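Local coordinates for protein dnab-like replicative helicase (PDB 3BH0) that probably couples ATP hydrolysis to 5'-3' unwinding of duplex DNA as the phage replicative helicase, of which this chain is the ATPase domain, at residues 102-107 / 160-165; 97-102 / 152-157; 68-73 / 255-260. All coordinates share one frame; numbering follows the deposited sequence.

Contact 1: residues 102-107 / 160-165; sequences HSLEMG and AGQSVN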
ATOM      1  N   HIS A 102      -8.010  -4.585   3.384  1.00 36.19           N
ATOM      2  CA  HIS A 102      -8.894  -4.312   4.490  1.00 35.53           C
ATOM      3  C   HIS A 102      -9.295  -2.845   4.417  1.00 35.51           C
ATOM      4  O   HIS A 102      -8.523  -1.945   4.763  1.00 34.73           O
ATOM      5  CB  HIS A 102      -8.241  -4.700   5.812  1.00 35.15           C
ATOM      6  CG  HIS A 102      -8.082  -6.178   5.978  1.00 35.62           C
ATOM      7  ND1 HIS A 102      -7.079  -6.896   5.357  1.00 35.98           N
ATOM      8  CD2 HIS A 102      -8.818  -7.082   6.667  1.00 34.60           C
ATOM      9  CE1 HIS A 102      -7.207  -8.176   5.657  1.00 34.43           C
ATOM     10  NE2 HIS A 102      -8.250  -8.315   6.454  1.00 33.27           N
ATOM     11  N   SER A 103     -10.504  -2.620   3.902  1.00 35.72           N
ATOM     12  CA  SER A 103     -10.960  -1.275   3.614  1.00 35.62           C
ATOM     13  C   SER A 103     -12.044  -0.831   4.586  1.00 35.48           C
ATOM     14  O   SER A 103     -13.195  -1.239   4.511  1.00 34.98           O
ATOM     15  CB  SER A 103     -11.376  -1.146   2.150  1.00 35.72           C
ATOM     16  OG  SER A 103     -12.753  -1.293   1.978  1.00 37.40           O
ATOM     17  N   LEU A 104     -11.622   0.011   5.515  1.00 35.64           N
ATOM     18  CA  LEU A 104     -12.410   0.395   6.654  1.00 36.69           C
ATOM     19  C   LEU A 104     -13.165   1.683   6.343  1.00 37.19           C
ATOM     20  O   LEU A 104     -14.175   2.009   6.970  1.00 37.04           O
ATOM     21  CB  LEU A 104     -11.471   0.568   7.841  1.00 36.41           C
ATOM     22  CG  LEU A 104     -10.921  -0.769   8.343  1.00 36.82           C
ATOM     23  CD1 LEU A 104      -9.407  -0.766   8.294  1.00 36.59           C
ATOM     24  CD2 LEU A 104     -11.391  -0.966   9.765  1.00 38.37           C
ATOM     25  N   GLU A 105     -12.655   2.384   5.341  1.00 37.94           N
ATOM     26  CA  GLU A 105     -13.199   3.637   4.875  1.00 39.46           C
ATOM     27  C   GLU A 105     -14.334   3.386   3.860  1.00 38.86           C
ATOM     28  O   GLU A 105     -15.387   4.005   3.944  1.00 38.86           O
ATOM     29  CB  GLU A 105     -12.053   4.451   4.252  1.00 39.82           C
ATOM     30  CG  GLU A 105     -12.404   5.868   3.884  1.00 44.89           C
ATOM     31  CD  GLU A 105     -12.043   6.894   4.963  1.00 50.63           C
ATOM     32  OE1 GLU A 105     -12.817   7.048   5.956  1.00 53.50           O
ATOM     33  OE2 GLU A 105     -10.990   7.571   4.789  1.00 51.43           O
ATOM     34  N   MET A 106     -14.120   2.452   2.938  1.00 38.56           N
ATOM     35  CA  MET A 106     -14.981   2.264   1.779  1.00 38.70           C
ATOM     36  C   MET A 106     -15.539   0.855   1.736  1.00 38.79           C
ATOM     37  O   MET A 106     -14.909  -0.064   2.266  1.00 39.12           O
ATOM     38  CB  MET A 106     -14.168   2.445   0.489  1.00 38.37           C
ATOM     39  CG  MET A 106     -13.478   3.779   0.296  1.00 39.84           C
ATOM     40  SD  MET A 106     -12.524   3.806  -1.245  1.00 39.97           S
ATOM     41  CE  MET A 106     -13.237   5.261  -1.957  1.00 44.28           C
ATOM     42  N   GLY A 107     -16.690   0.680   1.076  1.00 38.62           N
ATOM     43  CA  GLY A 107     -17.220  -0.644   0.733  1.00 39.04           C
ATOM     44  C   GLY A 107     -16.505  -1.282  -0.459  1.00 39.63           C
ATOM     45  O   GLY A 107     -15.839  -0.587  -1.236  1.00 39.50           O
ATOM     46  N   ALA A 160     -16.587  -2.214   8.823  1.00 37.03           N
ATOM     47  CA  ALA A 160     -16.227  -0.909   9.377  1.00 37.14           C
ATOM     48  C   ALA A 160     -15.281  -1.031  10.584  1.00 37.17           C
ATOM     49  O   ALA A 160     -14.304  -0.278  10.677  1.00 37.48           O
ATOM     50  CB  ALA A 160     -17.467  -0.114   9.737  1.00 36.73           C
ATOM     51  N   GLY A 161     -15.574  -1.978  11.480  1.00 36.60           N
ATOM     52  CA  GLY A 161     -14.823  -2.169  12.719  1.00 36.39           C
ATOM     53  C   GLY A 161     -13.955  -3.410  12.660  1.00 36.44           C
ATOM     54  O   GLY A 161     -14.467  -4.530  12.656  1.00 36.89           O
ATOM     55  N   GLN A 162     -12.641  -3.206  12.579  1.00 35.65           N
ATOM     56  CA  GLN A 162     -11.692  -4.307  12.475  1.00 35.20           C
ATOM     57  C   GLN A 162     -10.505  -4.021  13.374  1.00 34.86           C
ATOM     58  O   GLN A 162      -9.909  -2.938  13.300  1.00 34.99           O
ATOM     59  CB  GLN A 162     -11.180  -4.495  11.042  1.00 35.17           C
ATOM     60  CG  GLN A 162     -12.232  -4.724   9.989  1.00 34.64           C
ATOM     61  CD  GLN A 162     -11.623  -4.970   8.629  1.00 34.98           C
ATOM     62  OE1 GLN A 162     -10.666  -5.715   8.505  1.00 36.61           O
ATOM     63  NE2 GLN A 162     -12.161  -4.325   7.602  1.00 37.15           N
ATOM     64  N   SER A 163     -10.184  -4.985  14.230  1.00 33.92           N
ATOM     65  CA  SER A 163      -8.987  -4.920  15.068  1.00 33.61           C
ATOM     66  C   SER A 163      -7.854  -5.595  14.299  1.00 33.02           C
ATOM     67  O   SER A 163      -8.096  -6.194  13.240  1.00 32.81           O
ATOM     68  CB  SER A 163      -9.256  -5.661  16.379  1.00 33.47           C
ATOM     69  OG  SER A 163      -9.686  -6.989  16.093  1.00 33.22           O
ATOM     70  N   VAL A 164      -6.631  -5.522  14.815  1.00 32.81           N
ATOM     71  CA  VAL A 164      -5.537  -6.331  14.246  1.00 33.37           C
ATOM     72  C   VAL A 164      -5.830  -7.818  14.454  1.00 34.48           C
ATOM     73  O   VAL A 164      -5.514  -8.650  13.610  1.00 35.00           O
ATOM     74  CB  VAL A 164      -4.153  -5.987  14.841  1.00 32.70           C
ATOM     75  CG1 VAL A 164      -3.069  -6.879  14.231  1.00 31.69           C
ATOM     76  CG2 VAL A 164      -3.827  -4.546  14.586  1.00 32.03           C
ATOM     77  N   ASN A 165      -6.445  -8.132  15.583  1.00 35.79           N
ATOM     78  CA  ASN A 165      -6.845  -9.489  15.895  1.00 37.67           C
ATOM     79  C   ASN A 165      -7.754 -10.044  14.812  1.00 37.41           C
ATOM     80  O   ASN A 165      -7.515 -11.130  14.271  1.00 37.54           O
ATOM     81  CB  ASN A 165      -7.555  -9.504  17.248  1.00 38.72           C
ATOM     82  CG  ASN A 165      -7.369 -10.802  17.975  1.00 42.35           C
ATOM     83  OD1 ASN A 165      -8.026 -11.809  17.656  1.00 47.30           O
ATOM     84  ND2 ASN A 165      -6.467 -10.804  18.959  1.00 44.01           N
TER

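Contact 2: residues 97-102 / 152-157; sequences DVVNLH and SNINIF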
ATOM      1  N   ASP A  97       0.634 -12.785  -6.829  1.00 52.77           N
ATOM      2  CA  ASP A  97       0.634 -12.735  -5.378  1.00 51.59           C
ATOM      3  C   ASP A  97      -0.799 -12.451  -4.951  1.00 50.70           C
ATOM      4  O   ASP A  97      -1.616 -12.014  -5.779  1.00 50.74           O
ATOM      5  CB  ASP A  97       1.600 -11.661  -4.877  1.00 51.73           C
ATOM      6  CG  ASP A  97       3.050 -11.985  -5.207  1.00 52.27           C
ATOM      7  OD1 ASP A  97       3.519 -13.069  -4.798  1.00 51.99           O
ATOM      8  OD2 ASP A  97       3.722 -11.163  -5.875  1.00 53.32           O
ATOM      9  N   VAL A  98      -1.102 -12.722  -3.679  1.00 49.19           N
ATOM     10  CA  VAL A  98      -2.448 -12.577  -3.126  1.00 47.80           C
ATOM     11  C   VAL A  98      -2.554 -11.306  -2.280  1.00 46.63           C
ATOM     12  O   VAL A  98      -1.792 -11.118  -1.332  1.00 46.69           O
ATOM     13  CB  VAL A  98      -2.838 -13.818  -2.273  1.00 48.17           C
ATOM     14  CG1 VAL A  98      -4.238 -13.671  -1.670  1.00 48.42           C
ATOM     15  CG2 VAL A  98      -2.759 -15.088  -3.109  1.00 48.16           C
ATOM     16  N   VAL A  99      -3.505 -10.443  -2.631  1.00 45.03           N
ATOM     17  CA  VAL A  99      -3.721  -9.188  -1.916  1.00 43.41           C
ATOM     18  C   VAL A  99      -5.020  -9.200  -1.105  1.00 42.59           C
ATOM     19  O   VAL A  99      -6.098  -9.391  -1.651  1.00 42.39           O
ATOM     20  CB  VAL A  99      -3.697  -7.966  -2.869  1.00 43.49           C
ATOM     21  CG1 VAL A  99      -3.772  -6.663  -2.065  1.00 43.12           C
ATOM     22  CG2 VAL A  99      -2.439  -7.977  -3.749  1.00 42.50           C
ATOM     23  N   ASN A 100      -4.892  -9.013   0.206  1.00 41.38           N
ATOM     24  CA  ASN A 100      -6.020  -8.852   1.100  1.00 40.38           C
ATOM     25  C   ASN A 100      -6.147  -7.372   1.439  1.00 39.67           C
ATOM     26  O   ASN A 100      -5.318  -6.813   2.155  1.00 39.24           O
ATOM     27  CB  ASN A 100      -5.802  -9.633   2.394  1.00 40.65           C
ATOM     28  CG  ASN A 100      -6.235 -11.094   2.308  1.00 41.33           C
ATOM     29  OD1 ASN A 100      -6.619 -11.589   1.251  1.00 42.99           O
ATOM     30  ND2 ASN A 100      -6.176 -11.786   3.446  1.00 39.77           N
ATOM     31  N   LEU A 101      -7.183  -6.738   0.913  1.00 39.00           N
ATOM     32  CA  LEU A 101      -7.413  -5.328   1.176  1.00 38.08           C
ATOM     33  C   LEU A 101      -8.444  -5.166   2.273  1.00 37.29           C
ATOM     34  O   LEU A 101      -9.598  -5.570   2.119  1.00 37.90           O
ATOM     35  CB  LEU A 101      -7.839  -4.594  -0.090  1.00 37.42           C
ATOM     36  CG  LEU A 101      -8.481  -3.217   0.108  1.00 38.51           C
ATOM     37  CD1 LEU A 101      -7.543  -2.175   0.773  1.00 36.13           C
ATOM     38  CD2 LEU A 101      -9.042  -2.705  -1.226  1.00 38.60           C
ATOM     39  N   HIS A 102      -8.010  -4.585   3.384  1.00 36.19           N
ATOM     40  CA  HIS A 102      -8.894  -4.312   4.490  1.00 35.53           C
ATOM     41  C   HIS A 102      -9.295  -2.845   4.417  1.00 35.51           C
ATOM     42  O   HIS A 102      -8.523  -1.945   4.763  1.00 34.73           O
ATOM     43  CB  HIS A 102      -8.241  -4.700   5.812  1.00 35.15           C
ATOM     44  CG  HIS A 102      -8.082  -6.178   5.978  1.00 35.62           C
ATOM     45  ND1 HIS A 102      -7.079  -6.896   5.357  1.00 35.98           N
ATOM     46  CD2 HIS A 102      -8.818  -7.082   6.667  1.00 34.60           C
ATOM     47  CE1 HIS A 102      -7.207  -8.176   5.657  1.00 34.43           C
ATOM     48  NE2 HIS A 102      -8.250  -8.315   6.454  1.00 33.27           N
ATOM     49  N   SER A 152      -8.290 -11.818 -10.754  1.00 55.19           N
ATOM     50  CA  SER A 152      -7.231 -11.262  -9.922  1.00 53.12           C
ATOM     51  C   SER A 152      -7.273 -11.882  -8.525  1.00 51.86           C
ATOM     52  O   SER A 152      -8.264 -12.524  -8.139  1.00 51.21           O
ATOM     53  CB  SER A 152      -7.356  -9.736  -9.831  1.00 53.10           C
ATOM     54  OG  SER A 152      -8.356  -9.373  -8.898  1.00 52.31           O
ATOM     55  N   ASN A 153      -6.192 -11.669  -7.774  1.00 50.18           N
ATOM     56  CA  ASN A 153      -6.061 -12.195  -6.418  1.00 48.79           C
ATOM     57  C   ASN A 153      -6.231 -11.075  -5.383  1.00 47.31           C
ATOM     58  O   ASN A 153      -5.429 -10.915  -4.455  1.00 46.69           O
ATOM     59  CB  ASN A 153      -4.712 -12.903  -6.270  1.00 49.29           C
ATOM     60  CG  ASN A 153      -4.364 -13.731  -7.487  1.00 49.69           C
ATOM     61  OD1 ASN A 153      -5.018 -14.731  -7.768  1.00 50.90           O
ATOM     62  ND2 ASN A 153      -3.353 -13.296  -8.236  1.00 50.88           N
ATOM     63  N   ILE A 154      -7.287 -10.297  -5.578  1.00 45.25           N
ATOM     64  CA  ILE A 154      -7.599  -9.188  -4.723  1.00 43.80           C
ATOM     65  C   ILE A 154      -8.775  -9.642  -3.903  1.00 42.58           C
ATOM     66  O   ILE A 154      -9.830  -9.950  -4.444  1.00 43.02           O
ATOM     67  CB  ILE A 154      -7.996  -7.928  -5.536  1.00 43.97           C
ATOM     68  CG1 ILE A 154      -6.907  -7.545  -6.541  1.00 43.84           C
ATOM     69  CG2 ILE A 154      -8.339  -6.745  -4.605  1.00 44.70           C
ATOM     70  CD1 ILE A 154      -5.880  -6.578  -6.014  1.00 46.49           C
ATOM     71  N   ASN A 155      -8.585  -9.727  -2.599  1.00 40.97           N
ATOM     72  CA  ASN A 155      -9.696  -9.925  -1.691  1.00 39.96           C
ATOM     73  C   ASN A 155      -9.935  -8.611  -1.019  1.00 38.88           C
ATOM     74  O   ASN A 155      -8.994  -7.820  -0.855  1.00 38.65           O
ATOM     75  CB  ASN A 155      -9.378 -10.969  -0.621  1.00 40.34           C
ATOM     76  CG  ASN A 155      -9.200 -12.354  -1.196  1.00 41.48           C
ATOM     77  OD1 ASN A 155      -8.063 -12.820  -1.400  1.00 43.20           O
ATOM     78  ND2 ASN A 155     -10.319 -13.020  -1.482  1.00 41.31           N
ATOM     79  N   ILE A 156     -11.184  -8.376  -0.633  1.00 37.54           N
ATOM     80  CA  ILE A 156     -11.538  -7.149   0.053  1.00 36.46           C
ATOM     81  C   ILE A 156     -12.331  -7.461   1.312  1.00 36.70           C
ATOM     82  O   ILE A 156     -13.302  -8.209   1.261  1.00 36.92           O
ATOM     83  CB  ILE A 156     -12.315  -6.163  -0.849  1.00 36.08           C
ATOM     84  CG1 ILE A 156     -11.548  -5.909  -2.158  1.00 34.99           C
ATOM     85  CG2 ILE A 156     -12.565  -4.850  -0.094  1.00 35.34           C
ATOM     86  CD1 ILE A 156     -12.271  -5.013  -3.190  1.00 35.10           C
ATOM     87  N   PHE A 157     -11.910  -6.873   2.435  1.00 36.09           N
ATOM     88  CA  PHE A 157     -12.639  -6.986   3.688  1.00 35.94           C
ATOM     89  C   PHE A 157     -13.086  -5.601   4.135  1.00 35.88           C
ATOM     90  O   PHE A 157     -12.285  -4.808   4.636  1.00 35.67           O
ATOM     91  CB  PHE A 157     -11.768  -7.653   4.771  1.00 35.44           C
ATOM     92  CG  PHE A 157     -11.404  -9.094   4.468  1.00 34.44           C
ATOM     93  CD1 PHE A 157     -12.085 -10.138   5.087  1.00 31.75           C
ATOM     94  CD2 PHE A 157     -10.378  -9.399   3.571  1.00 32.34           C
ATOM     95  CE1 PHE A 157     -11.760 -11.453   4.810  1.00 32.00           C
ATOM     96  CE2 PHE A 157     -10.031 -10.730   3.303  1.00 33.50           C
ATOM     97  CZ  PHE A 157     -10.728 -11.758   3.932  1.00 32.36           C
TER

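Contact 3: residues 68-73 / 255-260; sequences RNFVLI and QDADII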
ATOM      1  N   ARG A  68       8.624 -10.403   5.517  1.00 46.40           N
ATOM      2  CA  ARG A  68       8.495  -9.908   6.896  1.00 45.45           C
ATOM      3  C   ARG A  68       8.115  -8.412   7.037  1.00 43.45           C
ATOM      4  O   ARG A  68       7.820  -7.932   8.143  1.00 42.93           O
ATOM      5  CB  ARG A  68       9.781 -10.242   7.680  1.00 46.67           C
ATOM      6  CG  ARG A  68      10.938  -9.253   7.537  1.00 49.24           C
ATOM      7  CD  ARG A  68      11.153  -8.448   8.829  1.00 53.69           C
ATOM      8  NE  ARG A  68      12.119  -7.370   8.616  1.00 57.43           N
ATOM      9  CZ  ARG A  68      12.539  -6.507   9.541  1.00 60.00           C
ATOM     10  NH1 ARG A  68      12.090  -6.547  10.786  1.00 60.76           N
ATOM     11  NH2 ARG A  68      13.427  -5.584   9.209  1.00 62.12           N
ATOM     12  N   ASN A  69       8.115  -7.695   5.912  1.00 41.06           N
ATOM     13  CA  ASN A  69       8.036  -6.229   5.923  1.00 38.78           C
ATOM     14  C   ASN A  69       6.725  -5.654   6.446  1.00 37.15           C
ATOM     15  O   ASN A  69       5.641  -6.163   6.178  1.00 36.60           O
ATOM     16  CB  ASN A  69       8.325  -5.633   4.538  1.00 38.55           C
ATOM     17  CG  ASN A  69       9.734  -5.910   4.044  1.00 38.53           C
ATOM     18  OD1 ASN A  69      10.010  -5.742   2.856  1.00 38.81           O
ATOM     19  ND2 ASN A  69      10.636  -6.327   4.943  1.00 36.72           N
ATOM     20  N   PHE A  70       6.861  -4.582   7.202  1.00 35.17           N
ATOM     21  CA  PHE A  70       5.739  -3.771   7.600  1.00 33.69           C
ATOM     22  C   PHE A  70       5.970  -2.425   6.923  1.00 33.39           C
ATOM     23  O   PHE A  70       6.877  -1.672   7.299  1.00 33.15           O
ATOM     24  CB  PHE A  70       5.692  -3.658   9.122  1.00 32.87           C
ATOM     25  CG  PHE A  70       4.618  -2.765   9.637  1.00 31.49           C
ATOM     26  CD1 PHE A  70       3.391  -2.673   8.992  1.00 30.06           C
ATOM     27  CD2 PHE A  70       4.825  -2.025  10.790  1.00 31.42           C
ATOM     28  CE1 PHE A  70       2.398  -1.844   9.472  1.00 29.62           C
ATOM     29  CE2 PHE A  70       3.832  -1.184  11.281  1.00 31.43           C
ATOM     30  CZ  PHE A  70       2.616  -1.101  10.620  1.00 30.18           C
ATOM     31  N   VAL A  71       5.185  -2.154   5.884  1.00 32.82           N
ATOM     32  CA  VAL A  71       5.332  -0.918   5.135  1.00 32.39           C
ATOM     33  C   VAL A  71       4.164   0.033   5.325  1.00 32.09           C
ATOM     34  O   VAL A  71       3.000  -0.357   5.389  1.00 31.96           O
ATOM     35  CB  VAL A  71       5.776  -1.130   3.637  1.00 32.40           C
ATOM     36  CG1 VAL A  71       5.728  -2.569   3.246  1.00 32.90           C
ATOM     37  CG2 VAL A  71       4.997  -0.276   2.662  1.00 32.19           C
ATOM     38  N   LEU A  72       4.536   1.295   5.473  1.00 31.75           N
ATOM     39  CA  LEU A  72       3.631   2.383   5.742  1.00 30.92           C
ATOM     40  C   LEU A  72       3.583   3.340   4.540  1.00 30.11           C
ATOM     41  O   LEU A  72       4.608   3.742   4.011  1.00 29.27           O
ATOM     42  CB  LEU A  72       4.105   3.107   7.002  1.00 31.12           C
ATOM     43  CG  LEU A  72       3.051   3.887   7.761  1.00 32.75           C
ATOM     44  CD1 LEU A  72       2.146   2.911   8.541  1.00 34.24           C
ATOM     45  CD2 LEU A  72       3.724   4.874   8.687  1.00 32.61           C
ATOM     46  N   ILE A  73       2.370   3.648   4.099  1.00 29.69           N
ATOM     47  CA  ILE A  73       2.130   4.640   3.061  1.00 28.96           C
ATOM     48  C   ILE A  73       1.349   5.741   3.748  1.00 28.52           C
ATOM     49  O   ILE A  73       0.156   5.598   4.018  1.00 27.39           O
ATOM     50  CB  ILE A  73       1.327   4.077   1.850  1.00 28.65           C
ATOM     51  CG1 ILE A  73       2.096   2.935   1.178  1.00 28.91           C
ATOM     52  CG2 ILE A  73       1.080   5.173   0.834  1.00 28.65           C
ATOM     53  CD1 ILE A  73       1.294   2.153   0.175  1.00 28.81           C
ATOM     54  N   GLN A 255       9.091   3.568  14.305  1.00 46.75           N
ATOM     55  CA  GLN A 255      10.029   2.566  14.791  1.00 45.37           C
ATOM     56  C   GLN A 255       9.737   1.177  14.223  1.00 43.56           C
ATOM     57  O   GLN A 255      10.643   0.506  13.736  1.00 42.69           O
ATOM     58  CB  GLN A 255      10.108   2.608  16.319  1.00 46.02           C
ATOM     59  CG  GLN A 255      10.923   3.848  16.781  1.00 48.83           C
ATOM     60  CD  GLN A 255      10.753   4.195  18.249  1.00 51.39           C
ATOM     61  OE1 GLN A 255      10.746   3.324  19.106  1.00 53.34           O
ATOM     62  NE2 GLN A 255      10.627   5.484  18.542  1.00 52.24           N
ATOM     63  N   ASP A 256       8.469   0.780  14.219  1.00 41.77           N
ATOM     64  CA  ASP A 256       8.104  -0.570  13.780  1.00 40.47           C
ATOM     65  C   ASP A 256       8.222  -0.841  12.282  1.00 39.40           C
ATOM     66  O   ASP A 256       8.584  -1.948  11.879  1.00 38.78           O
ATOM     67  CB  ASP A 256       6.714  -0.935  14.297  1.00 40.59           C
ATOM     68  CG  ASP A 256       6.685  -1.052  15.806  1.00 42.17           C
ATOM     69  OD1 ASP A 256       7.722  -1.455  16.396  1.00 43.69           O
ATOM     70  OD2 ASP A 256       5.643  -0.733  16.406  1.00 42.20           O
ATOM     71  N   ALA A 257       7.941   0.171  11.466  1.00 38.38           N
ATOM     72  CA  ALA A 257       7.937   0.005  10.017  1.00 37.40           C
ATOM     73  C   ALA A 257       9.345  -0.179   9.457  1.00 37.26           C
ATOM     74  O   ALA A 257      10.307   0.467   9.880  1.00 36.81           O
ATOM     75  CB  ALA A 257       7.242   1.182   9.344  1.00 37.15           C
ATOM     76  N   ASP A 258       9.453  -1.083   8.503  1.00 37.10           N
ATOM     77  CA  ASP A 258      10.685  -1.276   7.769  1.00 37.62           C
ATOM     78  C   ASP A 258      10.766  -0.251   6.646  1.00 36.94           C
ATOM     79  O   ASP A 258      11.835   0.285   6.343  1.00 37.04           O
ATOM     80  CB  ASP A 258      10.721  -2.712   7.233  1.00 38.12           C
ATOM     81  CG  ASP A 258      10.438  -3.719   8.328  1.00 40.59           C
ATOM     82  OD1 ASP A 258      11.143  -3.670   9.367  1.00 43.59           O
ATOM     83  OD2 ASP A 258       9.478  -4.505   8.194  1.00 41.84           O
ATOM     84  N   ILE A 259       9.613   0.017   6.039  1.00 36.22           N
ATOM     85  CA  ILE A 259       9.517   0.963   4.946  1.00 35.28           C
ATOM     86  C   ILE A 259       8.408   1.986   5.209  1.00 34.62           C
ATOM     87  O   ILE A 259       7.290   1.636   5.587  1.00 34.79           O
ATOM     88  CB  ILE A 259       9.319   0.250   3.593  1.00 35.16           C
ATOM     89  CG1 ILE A 259      10.439  -0.780   3.380  1.00 35.21           C
ATOM     90  CG2 ILE A 259       9.304   1.279   2.452  1.00 35.06           C
ATOM     91  CD1 ILE A 259      10.279  -1.717   2.186  1.00 35.25           C
ATOM     92  N   ILE A 260       8.743   3.250   5.025  1.00 33.74           N
ATOM     93  CA  ILE A 260       7.773   4.318   5.104  1.00 33.32           C
ATOM     94  C   ILE A 260       7.843   5.132   3.829  1.00 33.03           C
ATOM     95  O   ILE A 260       8.832   5.810   3.547  1.00 32.36           O
ATOM     96  CB  ILE A 260       8.001   5.219   6.335  1.00 33.42           C
ATOM     97  CG1 ILE A 260       7.902   4.389   7.622  1.00 32.76           C
ATOM     98  CG2 ILE A 260       7.019   6.419   6.320  1.00 33.60           C
ATOM     99  CD1 ILE A 260       8.253   5.150   8.918  1.00 32.95           C
TER

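Contact 1: residues 102-107 / 160-165
Gln162 reaches between His102 and Leu104, and its amide settles beside the end of strand 98-103, with His102 on the strand and Leu104 in the loop that follows. The two neighbours receive it differently. His102 crosses it at about a right angle, presenting the edge of the imidazole: Gln162 OE1 lies in the ring plane, 2.9 Å from His102 CD2, a close polar contact with a ring carbon. Ring and amide planes stand 54° apart, so the groups meet edge-on without stacking. Leu104 runs aslant to the stem of Gln162, and its CD2 lies 3.8 Å from Gln162 CB, while Gln162 NE2 passes at the same distance from Leu104 CG. That methyl CD2 also touches Ala160 O at 3.1 Å. Extended beyond CG (chi2 -177°), the Gln162 chain carries its amide past Leu104, still touching it, to the edge of the imidazole. The nitrogen end is gripped twice, by hydrogen bonds from NE2 to the carbonyls of Phe157 and Lys159, which would fix the rotation of the amide and leave OE1 facing the histidine. The contact thus ties the exit of strand 98-103 to the loop between strand 154-157 and helix 164-176; Ile167 of that helix touches both His102 and Gln162, and Ile187 of strand 183-188 packs against Leu104.

Contact 2: residues 97-102 / 152-157
Phe157 lies alongside His102, both side chains pointing the same way from one face of the sheet, and its course from CB outward shows how neighbouring parallel strands match their residues. Phe157 CB meets the imidazole first, 3.6 Å from His102 CD2. CG comes next, nearly equidistant from His102 NE2 and CD2. CD2 of the phenyl ring then sits over the imidazole face, displaced toward its rim, 3.7 Å from His102 NE2. Farther out, CE2 leaves the histidine and reaches Asn100 CG at 3.9 Å. The ring planes are only 8° apart, but with centroids separated by 4.8 Å they are slid apart and barely overlap. Both residues have CG beside the backbone N (chi1 -69° for His102 and -65° for Phe157), which accounts for their shared direction.

Beneath the side chains, the backbones form a regular parallel ladder. Val99 N donates to Asn153 O, Asn155 N to Val99 O, Leu101 N to Asn155 O, and Phe157 N to Leu101 O at 2.7 Å. On the other face, Leu101 CD2 approaches Ile156 CG1 at 4.2 Å, beside helices 81-93 and 108-119. On the His102 and Phe157 face, Lys170 of helix 164-176 touches both aromatic residues. At the start of the ladder, a weak bond runs from Asn153 ND2 to Asp97 O. Helices on both faces of the parallel part of the sheet, here at its 154-157 edge, are characteristic of the RecA-like P-loop NTPase core of DnaB-family helicases.

Contact 3: residues 68-73 / 255-260
Asp258 turns its carboxylate back onto the start of strand 70-74, where Phe70 N donates a 2.8 Å hydrogen bond to Asp258 OD2. The donor meets the anti side of that oxygen, 25° out of the carboxylate plane. In return, Asp258 N donates to Phe70 O at 2.9 Å, so one residue grips both polar backbone atoms of the other. Phe70 O also receives a weak bond from Ile259 N.

The tight part continues along the strands. Leu72 N bonds to Ile259 O at 2.8 Å; on one face Val71 CB meets Ile259 CB at 3.8 Å, and on the other Leu72 CB meets Ile260 CG1. Phe70, its CG anti to the backbone N (chi1 176°), brings CD2 to 3.8 Å from Ala257 CA, while the ring edge faces the carbonyl carbon of Asp256. Leu213 of helix 202-220 also packs against this ring.

Toward the partly exposed Arg68 the fit is looser and rests on charge. The bent arginine chain lays one guanidinium face over the carboxylate, with Asp258 CG 3.6 Å above the guanidinium plane, over the centre of that group. The salt bridge to Asp258 OD1 is therefore electrostatic, with no N-H directed at the oxygen, and the position of Arg68 NH2 is less certain.

Asp258 also forms salt bridges through OD1 with Arg287 and through OD2 with Lys214. Such a cationic setting would probably favour the ionised carboxylate, allowing a buried acid to join the strand start to its basic surroundings while accepting a backbone N-H.

How the contacts relate
The three contacts sample one mixed sheet in the ATPase domain. Contacts 1 and 2 adjoin, with centres about 13 Å apart: they share His102 and strand 98-103, and Phe157 O of contact 2 probably accepts a hydrogen bond from Ser103 N of contact 1. Their segments alternate along the chain. Contact 3 lies about 19 Å from each, centre to centre, and joins strands 70-74 and 259-265 farther across the sheet; strands 183-188 and 223-228 intervene. In sequence its two segments bracket both other contacts. Pairings formed across such long separations bring early and late parts of the domain into a single P-loop NTPase core.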